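Local coordinates for protein putative type 11 methyltransferase (Sulfolobus solfataricus, PDB 3I9F) that is a putative class I-like methyltransferase that probably transfers methyl groups from S-adenosylmethionine to an unidentified substrate and binds zinc ions, at residues G19-Y24 with S75-F81; S66-E70 with E97-I101; F81-H86 with Y133-F137; V108-R114 with Y151-L157. One frame throughout, in Å; residues are numbered along the deposited sequence.

Contact 1. Residues G19-Y24 with S75-F81; sequences GVIVDY and SVDFILF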
# COMPACT_ATOMS: atom_id res chain seq x y z
N GLY B 19 12.71 3.30 -11.71
CA GLY B 19 11.26 3.64 -11.67
C GLY B 19 10.40 2.89 -10.66
O GLY B 19 10.91 2.25 -9.72
N VAL B 20 9.08 3.00 -10.85
CA VAL B 20 8.12 2.29 -9.99
C VAL B 20 8.00 0.85 -10.49
O VAL B 20 7.62 0.62 -11.64
CB VAL B 20 6.73 2.99 -9.97
CG1 VAL B 20 5.69 2.14 -9.19
CG2 VAL B 20 6.85 4.38 -9.38
N ILE B 21 8.35 -0.10 -9.63
CA ILE B 21 8.41 -1.50 -9.96
C ILE B 21 7.43 -2.30 -9.10
O ILE B 21 7.22 -1.99 -7.93
CB ILE B 21 9.82 -2.08 -9.67
CG1 ILE B 21 10.89 -1.34 -10.48
CG2 ILE B 21 9.89 -3.57 -9.99
CD1 ILE B 21 12.37 -1.74 -10.09
N VAL B 22 6.87 -3.37 -9.65
CA VAL B 22 6.03 -4.26 -8.88
C VAL B 22 6.59 -5.62 -9.01
O VAL B 22 6.74 -6.06 -10.11
CB VAL B 22 4.59 -4.27 -9.40
CG1 VAL B 22 3.76 -5.44 -8.78
CG2 VAL B 22 3.90 -2.94 -9.14
N ASP B 23 6.91 -6.29 -7.90
CA ASP B 23 7.22 -7.74 -7.90
C ASP B 23 5.91 -8.50 -7.59
O ASP B 23 5.44 -8.57 -6.44
CB ASP B 23 8.33 -8.08 -6.86
CG ASP B 23 8.84 -9.54 -6.93
OD1 ASP B 23 8.56 -10.28 -7.91
OD2 ASP B 23 9.57 -9.99 -6.00
N TYR B 24 5.32 -9.05 -8.64
CA TYR B 24 3.97 -9.65 -8.59
C TYR B 24 4.11 -11.17 -8.36
O TYR B 24 4.50 -11.91 -9.25
CB TYR B 24 3.25 -9.35 -9.91
CG TYR B 24 1.74 -9.28 -9.81
CD1 TYR B 24 1.01 -10.17 -9.01
CD2 TYR B 24 1.05 -8.36 -10.54
CE1 TYR B 24 -0.37 -10.07 -8.91
CE2 TYR B 24 -0.33 -8.29 -10.46
CZ TYR B 24 -1.02 -9.15 -9.66
OH TYR B 24 -2.38 -9.02 -9.60
N SER B 75 0.49 4.02 -12.97
CA SER B 75 1.55 4.52 -12.12
C SER B 75 2.83 3.68 -12.14
O SER B 75 3.78 4.02 -11.41
CB SER B 75 1.03 4.62 -10.67
OG SER B 75 1.42 3.52 -9.83
N VAL B 76 2.89 2.61 -12.96
CA VAL B 76 3.94 1.60 -12.81
C VAL B 76 4.78 1.41 -14.08
O VAL B 76 4.25 1.33 -15.20
CB VAL B 76 3.34 0.20 -12.33
CG1 VAL B 76 4.40 -0.93 -12.41
CG2 VAL B 76 2.80 0.31 -10.93
N ASP B 77 6.09 1.30 -13.87
CA ASP B 77 7.05 1.23 -14.98
C ASP B 77 7.40 -0.20 -15.37
O ASP B 77 7.32 -0.55 -16.56
CB ASP B 77 8.33 2.03 -14.64
CG ASP B 77 8.03 3.53 -14.38
OD1 ASP B 77 7.62 4.20 -15.37
OD2 ASP B 77 8.17 4.00 -13.18
N PHE B 78 7.75 -1.01 -14.38
CA PHE B 78 8.00 -2.42 -14.55
C PHE B 78 7.20 -3.35 -13.57
O PHE B 78 7.05 -3.07 -12.38
CB PHE B 78 9.49 -2.68 -14.33
CG PHE B 78 10.38 -1.95 -15.31
CD1 PHE B 78 10.69 -2.53 -16.54
CD2 PHE B 78 10.90 -0.69 -15.00
CE1 PHE B 78 11.52 -1.87 -17.44
CE2 PHE B 78 11.70 -0.02 -15.89
CZ PHE B 78 12.02 -0.60 -17.11
N ILE B 79 6.73 -4.47 -14.10
CA ILE B 79 6.06 -5.51 -13.33
C ILE B 79 6.80 -6.80 -13.61
O ILE B 79 6.88 -7.23 -14.76
CB ILE B 79 4.59 -5.68 -13.79
CG1 ILE B 79 3.78 -4.42 -13.49
CG2 ILE B 79 3.96 -6.87 -13.11
CD1 ILE B 79 2.46 -4.39 -14.14
N LEU B 80 7.34 -7.41 -12.58
CA LEU B 80 8.02 -8.69 -12.72
C LEU B 80 7.10 -9.83 -12.29
O LEU B 80 6.46 -9.80 -11.23
CB LEU B 80 9.27 -8.71 -11.87
CG LEU B 80 10.04 -10.04 -11.79
CD1 LEU B 80 10.65 -10.44 -13.13
CD2 LEU B 80 11.12 -9.97 -10.71
N PHE B 81 7.08 -10.86 -13.13
CA PHE B 81 6.48 -12.16 -12.81
C PHE B 81 7.57 -13.18 -12.88
O PHE B 81 7.90 -13.65 -13.93
CB PHE B 81 5.41 -12.50 -13.84
CG PHE B 81 4.11 -11.77 -13.65
CD1 PHE B 81 3.19 -12.20 -12.70
CD2 PHE B 81 3.79 -10.73 -14.44
CE1 PHE B 81 2.01 -11.58 -12.54
CE2 PHE B 81 2.59 -10.06 -14.29
CZ PHE B 81 1.70 -10.48 -13.33
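Val20 meets residues 75-78 through both its backbone and its side chain. Its N-H bonds Asp77 OD2 at 2.7 Å, using the anti lone pair of that oxygen. Val20 O accepts twice, from Asp77 N at 2.8 Å and more loosely from Phe78 N, which fixes the chain where it turns a corner at Asp77. With CG1 anti to the backbone N (chi1 173°), Val20 crosses Val76 at about a right angle, CG1 lying 3.8 Å from Val76 CG2.

Beyond the corner the strands run parallel, their axes 19° apart. Val22 takes a bond from Leu80 N and gives one to Phe78 O, and Tyr24 N bonds Leu80 O at 2.9 Å. Leu80 lies alongside Asp23 and points the same way, CD2 3.8 Å from Asp23 OD1. Tyr24 and Phe81 also lie side by side; the rings are 20° from parallel but displaced, with little overlap, and Tyr24 CD2 is 3.6 Å from Phe81 CZ. Tyr24 CB sits over the Phe81 face in a CH-pi contact, while Ile79 CG2 reaches the edge of the tyrosine ring.

These are central strands of the Rossmann-like methyltransferase sheet: strand 39-45 flanks 19-24, strand 106-113 flanks 76-82, and helix 91-101 packs on Tyr24, Ile79 and Phe81.

Contact 2. Residues S66-E70 with E97-I101; sequences SDPKE and EVKRI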
# COMPACT_ATOMS: atom_id res chain seq x y z
N SER B 66 -1.42 -7.69 -0.40
CA SER B 66 -2.05 -8.99 -0.68
C SER B 66 -2.52 -9.07 -2.12
O SER B 66 -2.77 -10.14 -2.62
CB SER B 66 -3.25 -9.24 0.24
OG SER B 66 -4.35 -8.40 -0.10
N ASP B 67 -2.56 -7.94 -2.81
CA ASP B 67 -3.26 -7.80 -4.05
C ASP B 67 -2.94 -6.40 -4.63
O ASP B 67 -2.61 -5.49 -3.89
CB ASP B 67 -4.74 -7.89 -3.66
CG ASP B 67 -5.64 -7.69 -4.80
OD1 ASP B 67 -5.90 -8.69 -5.52
OD2 ASP B 67 -6.07 -6.55 -4.99
N PRO B 68 -3.08 -6.20 -5.93
CA PRO B 68 -2.70 -4.91 -6.49
C PRO B 68 -3.76 -3.80 -6.44
O PRO B 68 -3.51 -2.70 -6.92
CB PRO B 68 -2.36 -5.26 -7.93
CG PRO B 68 -3.31 -6.34 -8.24
CD PRO B 68 -3.33 -7.18 -6.98
N LYS B 69 -4.89 -4.03 -5.81
CA LYS B 69 -5.94 -3.03 -5.75
C LYS B 69 -5.47 -1.59 -5.38
O LYS B 69 -5.85 -0.64 -6.02
CB LYS B 69 -7.02 -3.51 -4.79
CG LYS B 69 -8.18 -2.58 -4.54
CD LYS B 69 -9.06 -3.18 -3.40
CE LYS B 69 -10.08 -2.21 -2.80
NZ LYS B 69 -10.84 -1.46 -3.84
N GLU B 70 -4.66 -1.44 -4.35
CA GLU B 70 -4.37 -0.09 -3.83
C GLU B 70 -3.25 0.64 -4.59
O GLU B 70 -2.94 1.78 -4.29
CB GLU B 70 -4.08 -0.15 -2.34
CG GLU B 70 -5.26 -0.66 -1.49
CD GLU B 70 -6.54 0.22 -1.55
OE1 GLU B 70 -6.44 1.40 -1.94
OE2 GLU B 70 -7.65 -0.28 -1.20
N GLU B 97 -5.52 -6.14 -13.90
CA GLU B 97 -4.84 -5.24 -12.98
C GLU B 97 -3.48 -4.79 -13.50
O GLU B 97 -3.06 -3.66 -13.27
CB GLU B 97 -4.65 -5.91 -11.64
CG GLU B 97 -5.94 -6.01 -10.79
CD GLU B 97 -6.52 -4.69 -10.44
OE1 GLU B 97 -6.10 -4.11 -9.43
OE2 GLU B 97 -7.42 -4.21 -11.17
N VAL B 98 -2.78 -5.72 -14.13
CA VAL B 98 -1.57 -5.40 -14.84
C VAL B 98 -1.87 -4.26 -15.83
O VAL B 98 -1.18 -3.26 -15.84
CB VAL B 98 -1.00 -6.64 -15.61
CG1 VAL B 98 -0.12 -6.16 -16.77
CG2 VAL B 98 -0.24 -7.62 -14.65
N LYS B 99 -2.93 -4.37 -16.61
CA LYS B 99 -3.21 -3.33 -17.58
C LYS B 99 -3.58 -2.03 -16.93
O LYS B 99 -3.30 -0.98 -17.50
CB LYS B 99 -4.28 -3.74 -18.60
CG LYS B 99 -3.78 -4.83 -19.50
CD LYS B 99 -4.75 -5.22 -20.61
CE LYS B 99 -6.12 -5.68 -20.14
NZ LYS B 99 -6.86 -6.55 -21.14
N ARG B 100 -4.22 -2.05 -15.76
CA ARG B 100 -4.68 -0.80 -15.16
C ARG B 100 -3.51 -0.04 -14.52
O ARG B 100 -3.47 1.19 -14.62
CB ARG B 100 -5.81 -1.06 -14.17
CG ARG B 100 -6.14 0.03 -13.17
CD ARG B 100 -7.12 -0.46 -12.03
NE ARG B 100 -6.47 -1.23 -10.97
CZ ARG B 100 -5.62 -0.73 -10.07
NH1 ARG B 100 -5.32 0.56 -10.05
NH2 ARG B 100 -5.08 -1.51 -9.13
N ILE B 101 -2.58 -0.74 -13.88
CA ILE B 101 -1.55 -0.08 -13.10
C ILE B 101 -0.36 0.29 -13.95
O ILE B 101 0.30 1.24 -13.65
CB ILE B 101 -1.08 -0.89 -11.85
CG1 ILE B 101 -0.47 -2.23 -12.25
CG2 ILE B 101 -2.23 -1.10 -10.87
CD1 ILE B 101 0.13 -3.02 -11.07
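Glu97 meets Pro68 through its aliphatic part: CG and CB both come close to the proline CG, with Glu97 CG 3.7 Å from Pro68 CG. The side chain bends at chi2 (-61°), which turns the carboxylate forward along the helix to Arg100. Glu97 OE1 stands 3.8 Å from Lys69 N, but that amide is already taken by Asp67 OD2 at 2.9 Å, closing an Asx turn that shapes the loop around Pro68. Asp67 OD2 and Glu97 OE1 would probably repel weakly at 5.1 Å, which Arg100, bound to Glu97, would partly offset.

Helix 91-101 connects strands 76-82 and 106-113, the helix of a beta-alpha-beta unit in the Rossmann-like fold, and this contact joins its later turns to the loop that follows strand 63-65. Ser66 and Glu70 of that loop also exchange hydrogen bonds with Glu70 and Ser66 of the second subunit.

Arg100 comes next, its chain bent at chi3 (80°). It grips Glu97 side-on, NH2 to OE1 at 2.8 Å and NE to OE2 at 3.1 Å; both oxygens lie in the guanidinium plane, although the nitrogens stand above the carboxylate plane. Arg100 NH2 also lies 3.0 Å from Pro68 O, which is at the edge of the guanidinium near its plane, and 3.3 Å from Lys69 O. The remaining nitrogen, NH1, forms a salt bridge with Asp73 and bonds Ile71 O, so the group is held from several directions. Ile101 places CG2 over one guanidinium face, offset toward the rim.

Contact 3. Residues F81-H86 with Y133-F137; sequences FANSFH and YMGWF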
# COMPACT_ATOMS: atom_id res chain seq x y z
N PHE B 81 7.08 -10.86 -13.13
CA PHE B 81 6.48 -12.16 -12.81
C PHE B 81 7.57 -13.18 -12.88
O PHE B 81 7.90 -13.65 -13.93
CB PHE B 81 5.41 -12.50 -13.84
CG PHE B 81 4.11 -11.77 -13.65
CD1 PHE B 81 3.19 -12.20 -12.70
CD2 PHE B 81 3.79 -10.73 -14.44
CE1 PHE B 81 2.01 -11.58 -12.54
CE2 PHE B 81 2.59 -10.06 -14.29
CZ PHE B 81 1.70 -10.48 -13.33
N ALA B 82 8.14 -13.50 -11.73
CA ALA B 82 9.24 -14.45 -11.61
C ALA B 82 8.79 -15.79 -11.08
O ALA B 82 8.65 -15.98 -9.87
CB ALA B 82 10.36 -13.87 -10.68
N ASN B 83 8.61 -16.74 -11.99
CA ASN B 83 8.15 -18.10 -11.65
C ASN B 83 6.88 -18.11 -10.89
O ASN B 83 6.70 -18.96 -10.05
CB ASN B 83 9.20 -18.84 -10.86
CG ASN B 83 10.55 -18.79 -11.56
OD1 ASN B 83 10.69 -19.22 -12.73
ND2 ASN B 83 11.52 -18.20 -10.90
N SER B 84 6.01 -17.14 -11.15
CA SER B 84 4.86 -16.94 -10.28
C SER B 84 3.52 -16.92 -11.01
O SER B 84 2.54 -17.20 -10.40
CB SER B 84 5.02 -15.66 -9.44
OG SER B 84 5.08 -14.52 -10.27
N PHE B 85 3.47 -16.58 -12.29
CA PHE B 85 2.19 -16.48 -12.97
C PHE B 85 1.50 -17.82 -13.12
O PHE B 85 0.30 -17.92 -12.96
CB PHE B 85 2.35 -15.84 -14.34
CG PHE B 85 1.07 -15.50 -15.01
CD1 PHE B 85 0.34 -14.39 -14.61
CD2 PHE B 85 0.60 -16.27 -16.06
CE1 PHE B 85 -0.83 -14.05 -15.24
CE2 PHE B 85 -0.60 -15.94 -16.72
CZ PHE B 85 -1.32 -14.84 -16.29
N HIS B 86 2.26 -18.85 -13.44
CA HIS B 86 1.67 -20.12 -13.79
C HIS B 86 0.79 -20.71 -12.72
O HIS B 86 -0.21 -21.35 -13.04
CB HIS B 86 2.71 -21.13 -14.26
CG HIS B 86 3.71 -21.51 -13.23
ND1 HIS B 86 4.99 -21.01 -13.22
CD2 HIS B 86 3.63 -22.37 -12.18
CE1 HIS B 86 5.66 -21.54 -12.21
NE2 HIS B 86 4.86 -22.36 -11.56
N TYR B 133 2.17 -17.80 -22.34
CA TYR B 133 2.18 -16.51 -21.74
C TYR B 133 1.47 -15.54 -22.65
O TYR B 133 0.63 -14.78 -22.18
CB TYR B 133 3.60 -16.06 -21.36
CG TYR B 133 3.97 -16.43 -19.92
CD1 TYR B 133 4.67 -17.57 -19.63
CD2 TYR B 133 3.60 -15.63 -18.87
CE1 TYR B 133 5.00 -17.90 -18.35
CE2 TYR B 133 3.93 -15.95 -17.58
CZ TYR B 133 4.61 -17.10 -17.33
OH TYR B 133 4.92 -17.45 -16.02
N MET B 134 1.72 -15.60 -23.94
CA MET B 134 1.14 -14.58 -24.83
C MET B 134 -0.38 -14.75 -25.10
O MET B 134 -1.04 -13.81 -25.51
CB MET B 134 1.97 -14.44 -26.12
CG MET B 134 3.50 -14.20 -25.84
SD MET B 134 3.91 -12.98 -24.55
CE MET B 134 3.22 -11.57 -25.42
N GLY B 135 -0.93 -15.93 -24.82
CA GLY B 135 -2.37 -16.10 -24.74
C GLY B 135 -2.97 -15.25 -23.63
O GLY B 135 -4.00 -14.65 -23.83
N TRP B 136 -2.32 -15.17 -22.47
CA TRP B 136 -2.80 -14.32 -21.37
C TRP B 136 -2.46 -12.83 -21.54
O TRP B 136 -3.28 -11.92 -21.25
CB TRP B 136 -2.19 -14.78 -20.05
CG TRP B 136 -2.64 -16.10 -19.69
CD1 TRP B 136 -1.97 -17.28 -19.86
CD2 TRP B 136 -3.89 -16.44 -19.14
NE1 TRP B 136 -2.73 -18.32 -19.45
CE2 TRP B 136 -3.93 -17.83 -19.00
CE3 TRP B 136 -5.01 -15.69 -18.77
CZ2 TRP B 136 -5.03 -18.51 -18.46
CZ3 TRP B 136 -6.11 -16.36 -18.25
CH2 TRP B 136 -6.11 -17.77 -18.11
N PHE B 137 -1.22 -12.58 -21.95
CA PHE B 137 -0.74 -11.25 -22.13
C PHE B 137 -0.95 -10.87 -23.58
O PHE B 137 -0.02 -10.43 -24.24
CB PHE B 137 0.72 -11.19 -21.74
CG PHE B 137 0.96 -11.31 -20.25
CD1 PHE B 137 1.10 -10.18 -19.48
CD2 PHE B 137 1.03 -12.55 -19.63
CE1 PHE B 137 1.31 -10.27 -18.13
CE2 PHE B 137 1.25 -12.65 -18.30
CZ PHE B 137 1.38 -11.51 -17.54
O HOH W 1 5.96 -16.00 -14.13
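A single water ties Tyr133 to the backbone of Phe81 and Phe85 within a cluster of five aromatic residues. It donates to Tyr133 OH at 2.6 Å, accepts from Phe85 N at 3.1 Å, and makes a weak bond to Phe81 O. Tyr133 OH also hydrogen-bonds Asp112 OD2, so the buried phenol oxygen has two partners.

Phe85 is the centre of the cluster. CG is anti to the backbone N (chi1 -171°), which places the ring against residues 133-137; three of their rings meet it, and Phe81 of its own segment does so edge-to-face. Tyr133 slides past it in the opposite direction, planes at 39°, with CE2 3.6 Å from Phe85 CB. Trp136 receives the phenylalanine edge on the face of its five-membered ring, Phe85 CE2 lying 3.6 Å from Trp136 CG. Phe137 and Phe85 come from opposite directions, the edge of Phe137 over the middle of the Phe85 face, with Phe137 CE2 3.9 Å from Phe85 CZ. Just past the helix end, Phe137 also turns CZ to Phe81, 3.8 Å from Phe81 CE2, in an offset edge-to-face pair with planes at 73°.

The cluster fastens helix 130-136 to the C-terminal end of strand 76-82 and the loop beyond it; helix 91-101 touches it through Lys91, Val94 and Val98, and strands 106-113 and 152-159 through Ile110 and Leu157.

Contact 4. Residues V108-R114 with Y151-L157; sequences VIIIDWR and YHFGLVL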
# COMPACT_ATOMS: atom_id res chain seq x y z
N VAL B 108 6.45 -5.40 -18.92
CA VAL B 108 6.26 -6.58 -18.10
C VAL B 108 7.43 -7.54 -18.31
O VAL B 108 7.77 -7.84 -19.44
CB VAL B 108 4.94 -7.29 -18.46
CG1 VAL B 108 4.81 -8.65 -17.70
CG2 VAL B 108 3.74 -6.34 -18.17
N ILE B 109 8.03 -8.00 -17.23
CA ILE B 109 9.11 -8.97 -17.31
C ILE B 109 8.62 -10.32 -16.84
O ILE B 109 8.24 -10.45 -15.70
CB ILE B 109 10.31 -8.59 -16.41
CG1 ILE B 109 10.78 -7.15 -16.69
CG2 ILE B 109 11.44 -9.54 -16.65
CD1 ILE B 109 11.37 -6.43 -15.48
N ILE B 110 8.65 -11.33 -17.72
CA ILE B 110 8.36 -12.71 -17.36
C ILE B 110 9.63 -13.54 -17.25
O ILE B 110 10.42 -13.58 -18.18
CB ILE B 110 7.48 -13.42 -18.43
CG1 ILE B 110 6.17 -12.65 -18.69
CG2 ILE B 110 7.20 -14.89 -18.03
CD1 ILE B 110 5.51 -12.10 -17.48
N ILE B 111 9.81 -14.19 -16.11
CA ILE B 111 10.74 -15.30 -15.97
C ILE B 111 9.94 -16.51 -15.52
O ILE B 111 9.14 -16.41 -14.60
CB ILE B 111 11.82 -15.00 -14.94
CG1 ILE B 111 12.64 -13.77 -15.39
CG2 ILE B 111 12.74 -16.20 -14.78
CD1 ILE B 111 13.51 -13.17 -14.28
N ASP B 112 10.13 -17.64 -16.19
CA ASP B 112 9.51 -18.87 -15.78
C ASP B 112 10.29 -20.03 -16.34
O ASP B 112 11.11 -19.86 -17.24
CB ASP B 112 8.05 -18.96 -16.28
CG ASP B 112 7.14 -19.73 -15.31
OD1 ASP B 112 7.66 -20.36 -14.36
OD2 ASP B 112 5.88 -19.69 -15.48
N TRP B 113 9.97 -21.21 -15.80
CA TRP B 113 10.57 -22.47 -16.14
C TRP B 113 10.24 -22.95 -17.54
O TRP B 113 9.14 -22.75 -17.99
CB TRP B 113 10.08 -23.52 -15.16
CG TRP B 113 10.59 -23.34 -13.78
CD1 TRP B 113 10.00 -22.63 -12.78
CD2 TRP B 113 11.79 -23.88 -13.23
NE1 TRP B 113 10.75 -22.71 -11.63
CE2 TRP B 113 11.86 -23.46 -11.87
CE3 TRP B 113 12.80 -24.69 -13.72
CZ2 TRP B 113 12.89 -23.84 -11.01
CZ3 TRP B 113 13.85 -25.06 -12.87
CH2 TRP B 113 13.89 -24.63 -11.54
N ARG B 114 11.18 -23.58 -18.24
CA ARG B 114 10.85 -24.05 -19.59
C ARG B 114 9.85 -25.20 -19.44
O ARG B 114 9.87 -25.93 -18.45
CB ARG B 114 12.07 -24.50 -20.38
CG ARG B 114 13.17 -23.47 -20.47
CD ARG B 114 14.26 -23.91 -21.42
NE ARG B 114 15.58 -23.35 -21.10
CZ ARG B 114 16.08 -22.18 -21.56
NH1 ARG B 114 15.36 -21.37 -22.37
NH2 ARG B 114 17.31 -21.80 -21.19
N TYR B 151 17.39 -23.66 -17.55
CA TYR B 151 16.07 -24.23 -17.38
C TYR B 151 14.94 -23.20 -17.40
O TYR B 151 13.77 -23.56 -17.29
CB TYR B 151 16.09 -25.04 -16.10
CG TYR B 151 17.26 -25.98 -16.11
CD1 TYR B 151 17.33 -26.99 -17.06
CD2 TYR B 151 18.31 -25.84 -15.22
CE1 TYR B 151 18.40 -27.86 -17.11
CE2 TYR B 151 19.41 -26.71 -15.25
CZ TYR B 151 19.44 -27.71 -16.21
OH TYR B 151 20.50 -28.59 -16.28
N HIS B 152 15.26 -21.93 -17.58
CA HIS B 152 14.27 -20.86 -17.56
C HIS B 152 14.30 -20.07 -18.84
O HIS B 152 15.30 -20.01 -19.50
CB HIS B 152 14.54 -19.88 -16.42
CG HIS B 152 14.33 -20.44 -15.05
ND1 HIS B 152 15.20 -21.34 -14.48
CD2 HIS B 152 13.39 -20.19 -14.11
CE1 HIS B 152 14.78 -21.65 -13.26
NE2 HIS B 152 13.68 -20.97 -13.01
N PHE B 153 13.18 -19.45 -19.19
CA PHE B 153 13.15 -18.49 -20.25
C PHE B 153 12.73 -17.19 -19.63
O PHE B 153 12.33 -17.15 -18.48
CB PHE B 153 12.23 -18.92 -21.40
CG PHE B 153 10.78 -18.96 -21.05
CD1 PHE B 153 9.93 -17.97 -21.47
CD2 PHE B 153 10.26 -20.02 -20.33
CE1 PHE B 153 8.61 -18.00 -21.18
CE2 PHE B 153 8.93 -20.06 -20.04
CZ PHE B 153 8.09 -19.05 -20.46
N GLY B 154 12.87 -16.12 -20.40
CA GLY B 154 12.69 -14.75 -19.92
C GLY B 154 12.15 -13.89 -21.05
O GLY B 154 12.61 -13.99 -22.17
N LEU B 155 11.14 -13.07 -20.78
CA LEU B 155 10.61 -12.14 -21.78
C LEU B 155 10.52 -10.73 -21.20
O LEU B 155 10.37 -10.55 -19.97
CB LEU B 155 9.24 -12.58 -22.25
CG LEU B 155 9.00 -14.05 -22.61
CD1 LEU B 155 7.50 -14.30 -22.61
CD2 LEU B 155 9.64 -14.43 -23.99
N VAL B 156 10.66 -9.74 -22.07
CA VAL B 156 10.35 -8.39 -21.74
C VAL B 156 9.26 -8.08 -22.72
O VAL B 156 9.38 -8.38 -23.89
CB VAL B 156 11.54 -7.45 -21.93
CG1 VAL B 156 11.13 -5.97 -21.57
CG2 VAL B 156 12.76 -7.95 -21.12
N LEU B 157 8.18 -7.50 -22.23
CA LEU B 157 6.96 -7.35 -22.96
C LEU B 157 6.57 -5.88 -22.91
O LEU B 157 6.74 -5.26 -21.88
CB LEU B 157 5.89 -8.14 -22.24
CG LEU B 157 5.43 -9.51 -22.67
CD1 LEU B 157 6.59 -10.41 -22.86
CD2 LEU B 157 4.48 -10.06 -21.62
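Val108 and Leu157 begin an antiparallel pairing whose backbone bonds run almost the length of both segments. The hydrogen-bonded pairs are Val108-Leu157, Ile110-Leu155 and Asp112-Phe153, each with two N-H to O bonds. The shortest joins Leu155 N to Ile110 O at 2.7 Å. A seventh bond, Arg114 N to Tyr151 O, carries the pairing past the strand end. Between them CA-H...O contacts line up, such as Gly154 CA with Ile110 O at 3.1 Å. The antiparallel strand 152-159, inserted between 106-113 and 140-146, is a hallmark of the class I methyltransferase sheet.

On the face carrying Val108, Ile110, Leu155 and Leu157 the side chains touch: Val108 CB lies 4.0 Å from Leu157 CB, and Ile110 CG1 approaches Leu157 CD2.

Flat groups meet near the other end. Trp113 and His152 lie side by side, His152 NE2 over the middle of the indole at 3.3 Å from Trp113 CE2, the planes inclined by 38°; His152 ND1 is hydrogen-bonded to Thr149 OG1. Phe153 holds CG between its backbone N and carbonyl carbon (chi1 67°), which brings the ring edge to Trp113 O, 3.4 Å from Phe153 CE2.

Among polar groups, Asp112 OD1 takes Trp113 N, and OD2 is hydrogen-bonded to both Tyr133 OH and His86 ND1. Arg114 lays its guanidinium face over His152 O, offset toward the rim, with CZ at 3.1 Å; NH1 and NH2 meet this oxygen at angles too poor for hydrogen bonds. NE and NH1 have directed bonds elsewhere, to Pro150 O and Asn147 OD1; the face-on approach is consistent with a charge-dipole attraction.

In the fold
Contacts 1 and 4 belong to one sheet, their centres about 15 Å apart, and are joined where Ile79 O meets Ile109 N and Phe81 N meets Ile109 O, both at 2.8 Å. Contact 3 shares Phe81 with contact 1 and lies about 8 Å, centre to centre, from contact 4, the Tyr133 OH to Asp112 OD2 bond linking them. Contact 2 meets contact 1 through Ser75 N and Ile101 O (2.9 Å). The Arg100 side chain lies about 9 Å from a bound zinc ion; Asp104 and the tag histidines His166, His168 and His170 bind a zinc ion. As in related methyltransferases, the cofactor would probably bind near the C-terminal ends of strands 19-24 and 76-82.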